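Side-chain contacts in AAEL008620-PA odorant-binding protein (Aedes aegypti, PDB 5V13), which binds juvenile hormone specifically in mosquito hemolymph, as a member of the odorant-binding protein family: residues 23-28 and 156-161; 89-94 and 103-108; 115-118 and 124-127; 212-217 and 229-234. All coordinates share one frame; numbering follows the deposited sequence.

Contact 1. Residues 23-28 and 156-161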
loop_
_atom_site.group_PDB
_atom_site.type_symbol
_atom_site.label_atom_id
_atom_site.label_comp_id
_atom_site.label_asym_id
_atom_site.label_seq_id
_atom_site.Cartn_x
_atom_site.Cartn_y
_atom_site.Cartn_z
ATOM N N PRO B 23 -4.383 19.747 1.154
ATOM C CA PRO B 23 -3.753 19.391 -0.127
ATOM C C PRO B 23 -4.477 18.228 -0.790
ATOM O O PRO B 23 -4.877 17.262 -0.131
ATOM C CB PRO B 23 -2.320 19.004 0.277
ATOM C CG PRO B 23 -2.080 19.774 1.532
ATOM C CD PRO B 23 -3.403 19.803 2.252
ATOM N N ARG B 24 -4.685 18.352 -2.104
ATOM C CA ARG B 24 -5.398 17.332 -2.857
ATOM C C ARG B 24 -4.594 16.038 -2.870
ATOM O O ARG B 24 -3.408 16.039 -3.213
ATOM C CB ARG B 24 -5.632 17.808 -4.294
ATOM C CG ARG B 24 -6.415 19.155 -4.418
ATOM C CD ARG B 24 -7.839 19.066 -3.848
ATOM N NE ARG B 24 -7.940 19.338 -2.411
ATOM C CZ ARG B 24 -9.098 19.490 -1.770
ATOM N NH1 ARG B 24 -10.244 19.400 -2.438
ATOM N NH2 ARG B 24 -9.123 19.751 -0.469
ATOM N N THR B 25 -5.251 14.937 -2.523
ATOM C CA THR B 25 -4.665 13.602 -2.648
ATOM C C THR B 25 -4.690 13.144 -4.099
ATOM O O THR B 25 -5.370 13.739 -4.936
ATOM C CB THR B 25 -5.455 12.613 -1.805
ATOM O OG1 THR B 25 -6.756 12.456 -2.384
ATOM C CG2 THR B 25 -5.565 13.093 -0.370
ATOM N N PRO B 26 -3.973 12.061 -4.427
ATOM C CA PRO B 26 -4.113 11.481 -5.778
ATOM C C PRO B 26 -5.497 10.920 -6.043
ATOM O O PRO B 26 -5.889 10.825 -7.208
ATOM C CB PRO B 26 -3.034 10.383 -5.812
ATOM C CG PRO B 26 -2.683 10.124 -4.371
ATOM C CD PRO B 26 -2.868 11.435 -3.671
ATOM N N GLU B 27 -6.260 10.552 -5.006
ATOM C CA GLU B 27 -7.652 10.184 -5.249
ATOM C C GLU B 27 -8.440 11.392 -5.739
ATOM O O GLU B 27 -9.225 11.291 -6.684
ATOM C CB GLU B 27 -8.292 9.610 -3.978
ATOM C CG GLU B 27 -9.749 9.118 -4.140
ATOM C CD GLU B 27 -10.803 10.231 -4.124
ATOM O OE1 GLU B 27 -11.866 10.067 -4.797
ATOM O OE2 GLU B 27 -10.588 11.250 -3.415
ATOM N N GLN B 28 -8.225 12.547 -5.115
ATOM C CA GLN B 28 -8.967 13.751 -5.478
ATOM C C GLN B 28 -8.566 14.284 -6.862
ATOM O O GLN B 28 -9.431 14.676 -7.656
ATOM C CB GLN B 28 -8.764 14.799 -4.383
ATOM C CG GLN B 28 -9.574 14.461 -3.112
ATOM C CD GLN B 28 -9.266 15.394 -1.960
ATOM O OE1 GLN B 28 -8.100 15.695 -1.682
ATOM N NE2 GLN B 28 -10.308 15.844 -1.274
ATOM N N ALA B 156 2.319 5.953 -0.125
ATOM C CA ALA B 156 2.781 5.383 1.141
ATOM C C ALA B 156 2.783 6.414 2.274
ATOM O O ALA B 156 2.489 6.062 3.423
ATOM C CB ALA B 156 4.171 4.771 0.978
ATOM N N LYS B 157 3.073 7.684 1.964
ATOM C CA LYS B 157 2.997 8.739 2.977
ATOM C C LYS B 157 1.568 8.933 3.453
ATOM O O LYS B 157 1.328 9.210 4.630
ATOM C CB LYS B 157 3.563 10.044 2.410
ATOM C CG LYS B 157 3.596 11.205 3.394
ATOM C CD LYS B 157 4.006 12.523 2.716
ATOM C CE LYS B 157 2.877 13.104 1.851
ATOM N NZ LYS B 157 3.179 14.482 1.328
ATOM N N LEU B 158 0.604 8.818 2.546
ATOM C CA LEU B 158 -0.799 8.907 2.931
ATOM C C LEU B 158 -1.330 7.594 3.503
ATOM O O LEU B 158 -2.247 7.621 4.330
ATOM C CB LEU B 158 -1.642 9.341 1.728
ATOM C CG LEU B 158 -1.307 10.706 1.126
ATOM C CD1 LEU B 158 -2.088 10.946 -0.180
ATOM C CD2 LEU B 158 -1.599 11.818 2.144
ATOM N N GLY B 159 -0.800 6.452 3.055
ATOM C CA GLY B 159 -1.205 5.146 3.570
ATOM C C GLY B 159 -2.699 4.897 3.468
ATOM O O GLY B 159 -3.356 5.227 2.469
ATOM N N ASN B 160 -3.255 4.315 4.531
ATOM C CA ASN B 160 -4.695 4.102 4.635
ATOM C C ASN B 160 -5.463 5.382 4.890
ATOM O O ASN B 160 -6.686 5.316 5.058
ATOM C CB ASN B 160 -5.022 3.118 5.757
ATOM C CG ASN B 160 -4.580 1.710 5.454
ATOM O OD1 ASN B 160 -3.657 1.479 4.675
ATOM N ND2 ASN B 160 -5.241 0.748 6.082
ATOM N N GLY B 161 -4.799 6.534 4.946
ATOM C CA GLY B 161 -5.542 7.781 4.962
ATOM C C GLY B 161 -6.127 8.204 3.627
ATOM O O GLY B 161 -6.867 9.191 3.578
#

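Contact 2. Residues 89-94 and 103-108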
loop_
_atom_site.group_PDB
_atom_site.type_symbol
_atom_site.label_atom_id
_atom_site.label_comp_id
_atom_site.label_asym_id
_atom_site.label_seq_id
_atom_site.Cartn_x
_atom_site.Cartn_y
_atom_site.Cartn_z
ATOM N N LEU B 89 -0.021 25.704 -0.562
ATOM C CA LEU B 89 -0.123 24.580 0.359
ATOM C C LEU B 89 0.092 23.262 -0.371
ATOM O O LEU B 89 0.722 22.341 0.166
ATOM C CB LEU B 89 -1.474 24.617 1.083
ATOM C CG LEU B 89 -1.588 23.790 2.368
ATOM C CD1 LEU B 89 -0.755 24.387 3.531
ATOM C CD2 LEU B 89 -3.054 23.593 2.762
ATOM N N GLN B 90 -0.392 23.163 -1.617
ATOM C CA GLN B 90 -0.148 21.964 -2.414
ATOM C C GLN B 90 1.337 21.777 -2.695
ATOM O O GLN B 90 1.855 20.656 -2.612
ATOM C CB GLN B 90 -0.915 22.032 -3.736
ATOM C CG GLN B 90 -0.927 20.719 -4.533
ATOM C CD GLN B 90 -1.954 19.725 -3.992
ATOM O OE1 GLN B 90 -2.919 20.112 -3.339
ATOM N NE2 GLN B 90 -1.738 18.432 -4.254
ATOM N N ALA B 91 2.033 22.858 -3.048
ATOM C CA ALA B 91 3.457 22.747 -3.341
ATOM C C ALA B 91 4.251 22.370 -2.097
ATOM O O ALA B 91 5.180 21.558 -2.168
ATOM C CB ALA B 91 3.980 24.054 -3.927
ATOM N N GLU B 92 3.893 22.937 -0.947
ATOM C CA GLU B 92 4.607 22.602 0.283
ATOM C C GLU B 92 4.467 21.127 0.643
ATOM O O GLU B 92 5.396 20.529 1.199
ATOM C CB GLU B 92 4.109 23.489 1.422
ATOM C CG GLU B 92 4.515 24.948 1.262
ATOM C CD GLU B 92 3.924 25.871 2.328
ATOM O OE1 GLU B 92 4.414 27.018 2.466
ATOM O OE2 GLU B 92 2.958 25.469 3.010
ATOM N N SER B 93 3.324 20.521 0.327
ATOM C CA SER B 93 3.105 19.124 0.673
ATOM C C SER B 93 3.738 18.166 -0.327
ATOM O O SER B 93 4.203 17.090 0.068
ATOM C CB SER B 93 1.604 18.837 0.790
ATOM O OG SER B 93 1.375 17.452 1.005
ATOM N N PHE B 94 3.757 18.515 -1.619
ATOM C CA PHE B 94 4.032 17.522 -2.657
ATOM C C PHE B 94 5.108 17.886 -3.674
ATOM O O PHE B 94 5.320 17.109 -4.611
ATOM C CB PHE B 94 2.752 17.179 -3.434
ATOM C CG PHE B 94 1.734 16.383 -2.634
ATOM C CD1 PHE B 94 2.038 15.113 -2.160
ATOM C CD2 PHE B 94 0.477 16.904 -2.374
ATOM C CE1 PHE B 94 1.111 14.389 -1.413
ATOM C CE2 PHE B 94 -0.464 16.184 -1.651
ATOM C CZ PHE B 94 -0.145 14.916 -1.168
ATOM N N GLN B 103 10.281 28.035 -3.976
ATOM C CA GLN B 103 10.224 29.411 -3.493
ATOM C C GLN B 103 9.685 30.352 -4.565
ATOM O O GLN B 103 8.974 31.317 -4.254
ATOM C CB GLN B 103 11.607 29.868 -3.028
ATOM C CG GLN B 103 11.612 31.239 -2.360
ATOM C CD GLN B 103 10.711 31.295 -1.139
ATOM O OE1 GLN B 103 10.636 30.342 -0.360
ATOM N NE2 GLN B 103 10.020 32.412 -0.969
ATOM N N ALA B 104 10.014 30.092 -5.834
ATOM C CA ALA B 104 9.473 30.923 -6.910
ATOM C C ALA B 104 7.953 30.831 -6.963
ATOM O O ALA B 104 7.264 31.852 -7.092
ATOM C CB ALA B 104 10.082 30.517 -8.254
ATOM N N LEU B 105 7.408 29.620 -6.856
ATOM C CA LEU B 105 5.955 29.478 -6.825
ATOM C C LEU B 105 5.358 30.229 -5.638
ATOM O O LEU B 105 4.378 30.967 -5.792
ATOM C CB LEU B 105 5.573 27.997 -6.805
ATOM C CG LEU B 105 4.075 27.672 -6.947
ATOM C CD1 LEU B 105 3.844 26.377 -7.725
ATOM C CD2 LEU B 105 3.406 27.590 -5.586
ATOM N N LYS B 106 5.967 30.098 -4.458
ATOM C CA LYS B 106 5.491 30.850 -3.297
ATOM C C LYS B 106 5.469 32.355 -3.555
ATOM O O LYS B 106 4.516 33.041 -3.167
ATOM C CB LYS B 106 6.362 30.545 -2.086
ATOM C CG LYS B 106 6.090 29.203 -1.449
ATOM C CD LYS B 106 6.918 29.062 -0.190
ATOM C CE LYS B 106 6.824 27.673 0.383
ATOM N NZ LYS B 106 7.932 27.463 1.367
ATOM N N ASN B 107 6.511 32.894 -4.198
ATOM C CA ASN B 107 6.555 34.335 -4.440
ATOM C C ASN B 107 5.555 34.774 -5.510
ATOM O O ASN B 107 5.049 35.903 -5.458
ATOM C CB ASN B 107 7.965 34.767 -4.854
ATOM C CG ASN B 107 9.002 34.507 -3.773
ATOM O OD1 ASN B 107 8.664 34.268 -2.618
ATOM N ND2 ASN B 107 10.269 34.555 -4.150
ATOM N N ASN B 108 5.268 33.914 -6.484
ATOM C CA ASN B 108 4.481 34.315 -7.648
ATOM C C ASN B 108 2.985 34.054 -7.513
ATOM O O ASN B 108 2.196 34.683 -8.239
ATOM C CB ASN B 108 4.982 33.589 -8.897
ATOM C CG ASN B 108 6.260 34.183 -9.456
ATOM O OD1 ASN B 108 6.502 35.388 -9.366
ATOM N ND2 ASN B 108 7.075 33.336 -10.063
#

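Contact 3. Residues 115-118 and 124-127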
loop_
_atom_site.group_PDB
_atom_site.type_symbol
_atom_site.label_atom_id
_atom_site.label_comp_id
_atom_site.label_asym_id
_atom_site.label_seq_id
_atom_site.Cartn_x
_atom_site.Cartn_y
_atom_site.Cartn_z
ATOM N N GLY B 115 -7.022 38.773 -7.843
ATOM C CA GLY B 115 -8.008 39.569 -8.546
ATOM C C GLY B 115 -9.345 38.875 -8.672
ATOM O O GLY B 115 -9.409 37.691 -9.007
ATOM N N VAL B 116 -10.422 39.601 -8.401
ATOM C CA VAL B 116 -11.767 39.068 -8.572
ATOM C C VAL B 116 -12.161 39.240 -10.031
ATOM O O VAL B 116 -11.979 40.317 -10.612
ATOM C CB VAL B 116 -12.755 39.776 -7.629
ATOM C CG1 VAL B 116 -14.176 39.279 -7.854
ATOM C CG2 VAL B 116 -12.335 39.560 -6.180
ATOM N N LEU B 117 -12.673 38.173 -10.635
ATOM C CA LEU B 117 -12.987 38.160 -12.058
ATOM C C LEU B 117 -14.362 38.780 -12.300
ATOM O O LEU B 117 -15.227 38.772 -11.420
ATOM C CB LEU B 117 -12.941 36.724 -12.602
ATOM C CG LEU B 117 -11.579 36.021 -12.728
ATOM C CD1 LEU B 117 -10.768 35.975 -11.446
ATOM C CD2 LEU B 117 -11.776 34.602 -13.237
ATOM N N ALA B 118 -14.566 39.316 -13.511
ATOM C CA ALA B 118 -15.854 39.942 -13.805
ATOM C C ALA B 118 -16.972 38.911 -13.905
ATOM O O ALA B 118 -18.129 39.233 -13.612
ATOM C CB ALA B 118 -15.777 40.763 -15.092
ATOM N N SER B 124 -12.701 33.551 -18.847
ATOM C CA SER B 124 -12.120 34.400 -17.806
ATOM C C SER B 124 -11.252 33.590 -16.853
ATOM O O SER B 124 -10.180 34.051 -16.435
ATOM C CB SER B 124 -13.217 35.126 -17.030
ATOM O OG SER B 124 -13.907 36.035 -17.862
ATOM N N VAL B 125 -11.695 32.390 -16.489
ATOM C CA VAL B 125 -10.927 31.583 -15.541
ATOM C C VAL B 125 -9.625 31.099 -16.184
ATOM O O VAL B 125 -8.545 31.216 -15.598
ATOM C CB VAL B 125 -11.787 30.415 -15.019
ATOM C CG1 VAL B 125 -10.977 29.479 -14.151
ATOM C CG2 VAL B 125 -13.009 30.933 -14.252
ATOM N N PHE B 126 -9.707 30.572 -17.414
ATOM C CA PHE B 126 -8.512 30.118 -18.127
ATOM C C PHE B 126 -7.517 31.260 -18.317
ATOM O O PHE B 126 -6.325 31.108 -18.045
ATOM C CB PHE B 126 -8.925 29.511 -19.477
ATOM C CG PHE B 126 -7.790 29.041 -20.328
ATOM C CD1 PHE B 126 -7.165 29.902 -21.225
ATOM C CD2 PHE B 126 -7.385 27.708 -20.287
ATOM C CE1 PHE B 126 -6.127 29.450 -22.032
ATOM C CE2 PHE B 126 -6.347 27.248 -21.089
ATOM C CZ PHE B 126 -5.721 28.114 -21.964
ATOM N N ASN B 127 -7.988 32.423 -18.778
ATOM C CA ASN B 127 -7.068 33.534 -19.017
ATOM C C ASN B 127 -6.401 34.014 -17.733
ATOM O O ASN B 127 -5.227 34.408 -17.746
ATOM C CB ASN B 127 -7.809 34.675 -19.696
ATOM C CG ASN B 127 -8.086 34.368 -21.134
ATOM O OD1 ASN B 127 -7.509 33.431 -21.694
ATOM N ND2 ASN B 127 -8.963 35.141 -21.748
#

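Contact 4. Residues 212-217 and 229-234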
loop_
_atom_site.group_PDB
_atom_site.type_symbol
_atom_site.label_atom_id
_atom_site.label_comp_id
_atom_site.label_asym_id
_atom_site.label_seq_id
_atom_site.Cartn_x
_atom_site.Cartn_y
_atom_site.Cartn_z
ATOM N N ASN B 212 -27.977 15.782 -7.941
ATOM C CA ASN B 212 -27.720 15.287 -9.293
ATOM C C ASN B 212 -26.859 14.031 -9.264
ATOM O O ASN B 212 -27.063 13.113 -10.066
ATOM C CB ASN B 212 -27.040 16.359 -10.145
ATOM C CG ASN B 212 -27.978 17.478 -10.560
ATOM O OD1 ASN B 212 -29.201 17.349 -10.488
ATOM N ND2 ASN B 212 -27.400 18.584 -11.015
ATOM N N GLU B 213 -25.883 13.976 -8.353
ATOM C CA GLU B 213 -25.047 12.778 -8.221
ATOM C C GLU B 213 -25.851 11.598 -7.687
ATOM O O GLU B 213 -25.716 10.469 -8.182
ATOM C CB GLU B 213 -23.853 13.065 -7.309
ATOM C CG GLU B 213 -22.738 12.011 -7.355
ATOM C CD GLU B 213 -21.942 12.039 -8.668
ATOM O OE1 GLU B 213 -21.993 13.060 -9.389
ATOM O OE2 GLU B 213 -21.262 11.039 -8.976
ATOM N N ILE B 214 -26.683 11.836 -6.665
ATOM C CA ILE B 214 -27.538 10.777 -6.129
ATOM C C ILE B 214 -28.469 10.245 -7.211
ATOM O O ILE B 214 -28.588 9.029 -7.408
ATOM C CB ILE B 214 -28.333 11.284 -4.909
ATOM C CG1 ILE B 214 -27.382 11.732 -3.794
ATOM C CG2 ILE B 214 -29.282 10.185 -4.411
ATOM C CD1 ILE B 214 -28.034 12.623 -2.716
ATOM N N ARG B 215 -29.170 11.148 -7.913
ATOM C CA ARG B 215 -30.074 10.700 -8.971
ATOM C C ARG B 215 -29.323 9.899 -10.038
ATOM O O ARG B 215 -29.788 8.840 -10.470
ATOM C CB ARG B 215 -30.796 11.898 -9.595
ATOM C CG ARG B 215 -31.768 11.512 -10.709
ATOM C CD ARG B 215 -32.561 12.718 -11.196
ATOM N NE ARG B 215 -31.683 13.759 -11.723
ATOM C CZ ARG B 215 -31.457 14.929 -11.126
ATOM N NH1 ARG B 215 -32.059 15.225 -9.979
ATOM N NH2 ARG B 215 -30.634 15.807 -11.685
ATOM N N ARG B 216 -28.154 10.384 -10.454
ATOM C CA ARG B 216 -27.336 9.676 -11.436
ATOM C C ARG B 216 -27.033 8.243 -10.991
ATOM O O ARG B 216 -27.179 7.294 -11.769
ATOM C CB ARG B 216 -26.054 10.482 -11.663
ATOM C CG ARG B 216 -24.952 9.841 -12.474
ATOM C CD ARG B 216 -23.757 10.806 -12.521
ATOM N NE ARG B 216 -22.467 10.136 -12.364
ATOM C CZ ARG B 216 -21.543 10.050 -13.318
ATOM N NH1 ARG B 216 -21.757 10.602 -14.506
ATOM N NH2 ARG B 216 -20.400 9.418 -13.084
ATOM N N ASP B 217 -26.635 8.065 -9.729
ATOM C CA ASP B 217 -26.308 6.724 -9.246
ATOM C C ASP B 217 -27.554 5.864 -9.092
ATOM O O ASP B 217 -27.510 4.655 -9.352
ATOM C CB ASP B 217 -25.539 6.816 -7.931
ATOM C CG ASP B 217 -24.112 7.282 -8.137
ATOM O OD1 ASP B 217 -23.654 7.240 -9.304
ATOM O OD2 ASP B 217 -23.447 7.662 -7.150
ATOM N N ALA B 229 -38.828 11.209 -5.936
ATOM C CA ALA B 229 -39.231 12.608 -5.758
ATOM C C ALA B 229 -37.988 13.488 -5.887
ATOM O O ALA B 229 -37.271 13.379 -6.893
ATOM C CB ALA B 229 -40.000 12.734 -4.447
ATOM N N ASP B 230 -37.699 14.356 -4.924
ATOM C CA ASP B 230 -36.587 15.290 -5.013
ATOM C C ASP B 230 -35.234 14.642 -4.734
ATOM O O ASP B 230 -34.225 15.357 -4.696
ATOM C CB ASP B 230 -36.811 16.455 -4.041
ATOM C CG ASP B 230 -36.801 16.014 -2.583
ATOM O OD1 ASP B 230 -37.075 14.822 -2.315
ATOM O OD2 ASP B 230 -36.512 16.857 -1.705
ATOM N N TYR B 231 -35.185 13.321 -4.540
ATOM C CA TYR B 231 -33.955 12.619 -4.163
ATOM C C TYR B 231 -33.330 13.208 -2.901
ATOM O O TYR B 231 -32.104 13.244 -2.761
ATOM C CB TYR B 231 -32.939 12.598 -5.312
ATOM C CG TYR B 231 -33.283 11.572 -6.360
ATOM C CD1 TYR B 231 -32.864 10.252 -6.231
ATOM C CD2 TYR B 231 -34.053 11.913 -7.467
ATOM C CE1 TYR B 231 -33.199 9.300 -7.181
ATOM C CE2 TYR B 231 -34.388 10.971 -8.423
ATOM C CZ TYR B 231 -33.957 9.665 -8.274
ATOM O OH TYR B 231 -34.294 8.724 -9.225
ATOM N N CYS B 232 -34.180 13.673 -1.978
ATOM C CA CYS B 232 -33.766 14.119 -0.649
ATOM C C CYS B 232 -32.944 15.404 -0.699
ATOM O O CYS B 232 -32.161 15.680 0.208
ATOM C CB CYS B 232 -33.004 13.011 0.102
ATOM S SG CYS B 232 -34.066 11.604 0.575
ATOM N N GLY B 233 -33.123 16.211 -1.748
ATOM C CA GLY B 233 -32.517 17.531 -1.767
ATOM C C GLY B 233 -33.017 18.438 -0.666
ATOM O O GLY B 233 -32.319 19.387 -0.287
ATOM N N SER B 234 -34.208 18.155 -0.133
ATOM C CA SER B 234 -34.771 18.962 0.942
ATOM C C SER B 234 -33.909 18.923 2.197
ATOM O O SER B 234 -33.865 19.906 2.943
ATOM C CB SER B 234 -36.186 18.473 1.258
ATOM O OG SER B 234 -36.196 17.062 1.440
#

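Contact 1. Residues 23-28 and 156-161
Leu158, on the last turn of helix 151-158, meets the capping box that starts helix 26-38, where Thr25 is the N-cap and Pro26 the first helical residue. The tight part of the contact is one apolar touch, Leu158 CD1 on Pro26 CD at 3.6 Å. Pro26 is buried, and its ring also packs on Thr154 and Tyr155 of the same helix and on His145. The looser part lies at Thr25, whose CG2 stands 4.1 Å from Leu158 CD1; both of these residues keep some exposure, and the two segments bury just 95 Å² between them. Leucine and proline approach each other end-on, and the methyl used, Leu158 CD1, is the one anti to CA (chi2 172°). Just beyond, Gly159 leaves the helix with positive phi, and Gly161 N bonds back to Leu158 O. The far side of this helix end faces a second subunit, where Ala156 packs on Gly152 of that subunit. In the box itself two bonds run in opposite senses: Gln28 N donates to Thr25 OG1 at 3.1 Å, while Thr25 N meets an in-plane lone pair of Gln28 OE1 at 3.1 Å, with an N-H...O angle of 164°.

Contact 2. Residues 89-94 and 103-108
Consecutive helices pack side by side here, Ala91 and Glu92 of helix 84-94 against Leu105 and Lys106 of helix 99-113, with an apolar inner pair and a charged outer one. The inner pair is buried: Ala91 CB meets the CD2 methyl of Leu105 at 3.9 Å, and, consistent with the small alanine, the CA atoms of Ala91 and Leu105 are 8.0 Å apart. Leu105 CG lies beside its own carbonyl carbon (chi1 -173°), from where the branch reaches across to the neighbouring helix. In the outer pair two extended chains cross at about a right angle. Glu92 OE1 comes 3.3 Å from Lys106 CE, but 3.7 Å from Lys106 NZ, so the salt bridge is long and the carboxylate lies against the lysine's aliphatic end as much as its charge. Both residues remain partly exposed, and the pairing is probably a loose surface attraction. Met143 of helix 137-143 packs on both Ala91 and Leu105, and Thr139 also touches the leucine. On its other flank helix 84-94 meets helix 151-158, where Phe94 packs on Thr154 and Lys157.

Contact 3. Residues 115-118 and 124-127
The extended backbone of Leu117, in the loop between helices 99-113 and 122-135, passes the first turn of the second helix with its CA 6.9 Å from that of Ser124. This is the loop joining two consecutive helices of the PBP/GOBP family region, and the helix it leads into is tied near its start by the Cys63-Cys122 disulfide. A single buried side chain makes the contact from the loop. Leu117 points CB toward the helix, and CD2, the branch anti to CA, is the one that arrives. Leu117 CD2 settles alongside the helix backbone, 3.9 Å from Val125 CA, and also touches Val125 CG2 (4.0 Å from Leu117 CD2). Tyr75 of strand 75-76 packs on both Leu117 and Val125, while Phe82 of strand 81-82 adds to the cover of the valine; backbone bonds between Leu117 and Lys80 hold the loop to the hairpin. The side chain of Val125 is about 8 Å from the bound juvenile hormone, near the pocket but not part of its lining. Ser124 turns its hydroxyl to Asp119 OD1 instead, leaving CB to the leucine. The closest approach of all is Leu117 CD2 to Ser124 O, 3.6 Å.

Contact 4. Residues 212-217 and 229-234
A type I' beta turn from Asp230 to Gly233 carries Tyr231 against helix 211-220, in a CH-pi contact between that ring and Arg215, flanked by Ile214. Arg215 CB sits over the centre of one face, 3.9 Å from the centroid of the Tyr231 ring and 10° off its normal. The aliphatic chain then continues across the ring, with Arg215 CG 3.5 Å from Tyr231 CE2, until a bend at chi3 carries the guanidinium off. Its plane stands 73° from that of the ring, so the methylene groups, and not the charge, lie on the ring. Ile214 and the tyrosine run antiparallel alongside each other, Ile214 CG2 reaching Tyr231 CD1 obliquely at 4.0 Å, while Trp202 and Leu242 pack on the same isoleucine. Tyr231 and Cys232 both adopt positive phi, as the middle residues of this turn type do, and Gly233 N closes the turn on Asp230 O at 3.3 Å. Asp230 reinforces it. Cys232 N donates to Asp230 OD1 (3.1 Å) from above the carboxylate plane, and Asp230 OD2 is gripped twice by Ser234, by N at 3.1 Å and by OG at 3.2 Å on the syn lone pair. Cys232 is in turn bonded to Cys245, tying the turn to helix 239-247. Glu213 and Asp217, also buried on helix 211-220, both form salt bridges with Arg261. The whole is a disulfide-anchored type I' turn with an Asx turn at its first residue, docked on a helix through one aromatic side chain.

How the contacts relate
Contacts 3 and 4 are buried, each a loop residue laid on a helix, but contact 3 rests one leucine methyl on helix backbone and a valine, and contact 4 sets an arginine chain over an aromatic face. Contacts 1 and 2 are only partly buried; contact 1 is apolar and slight, whereas contact 2 adds an outer charged pair. These two touch each other: Arg24 N bonds to Gln90 OE1 at 2.8 Å, and both reach a second subunit. Contact 3 begins in the loop that follows helix 99-113 of contact 2, and both are nested in the loop that contact 1 closes. Contact 4 stands apart, its centre about 38 Å from that of contact 2, on the opposite side of the chain's centre.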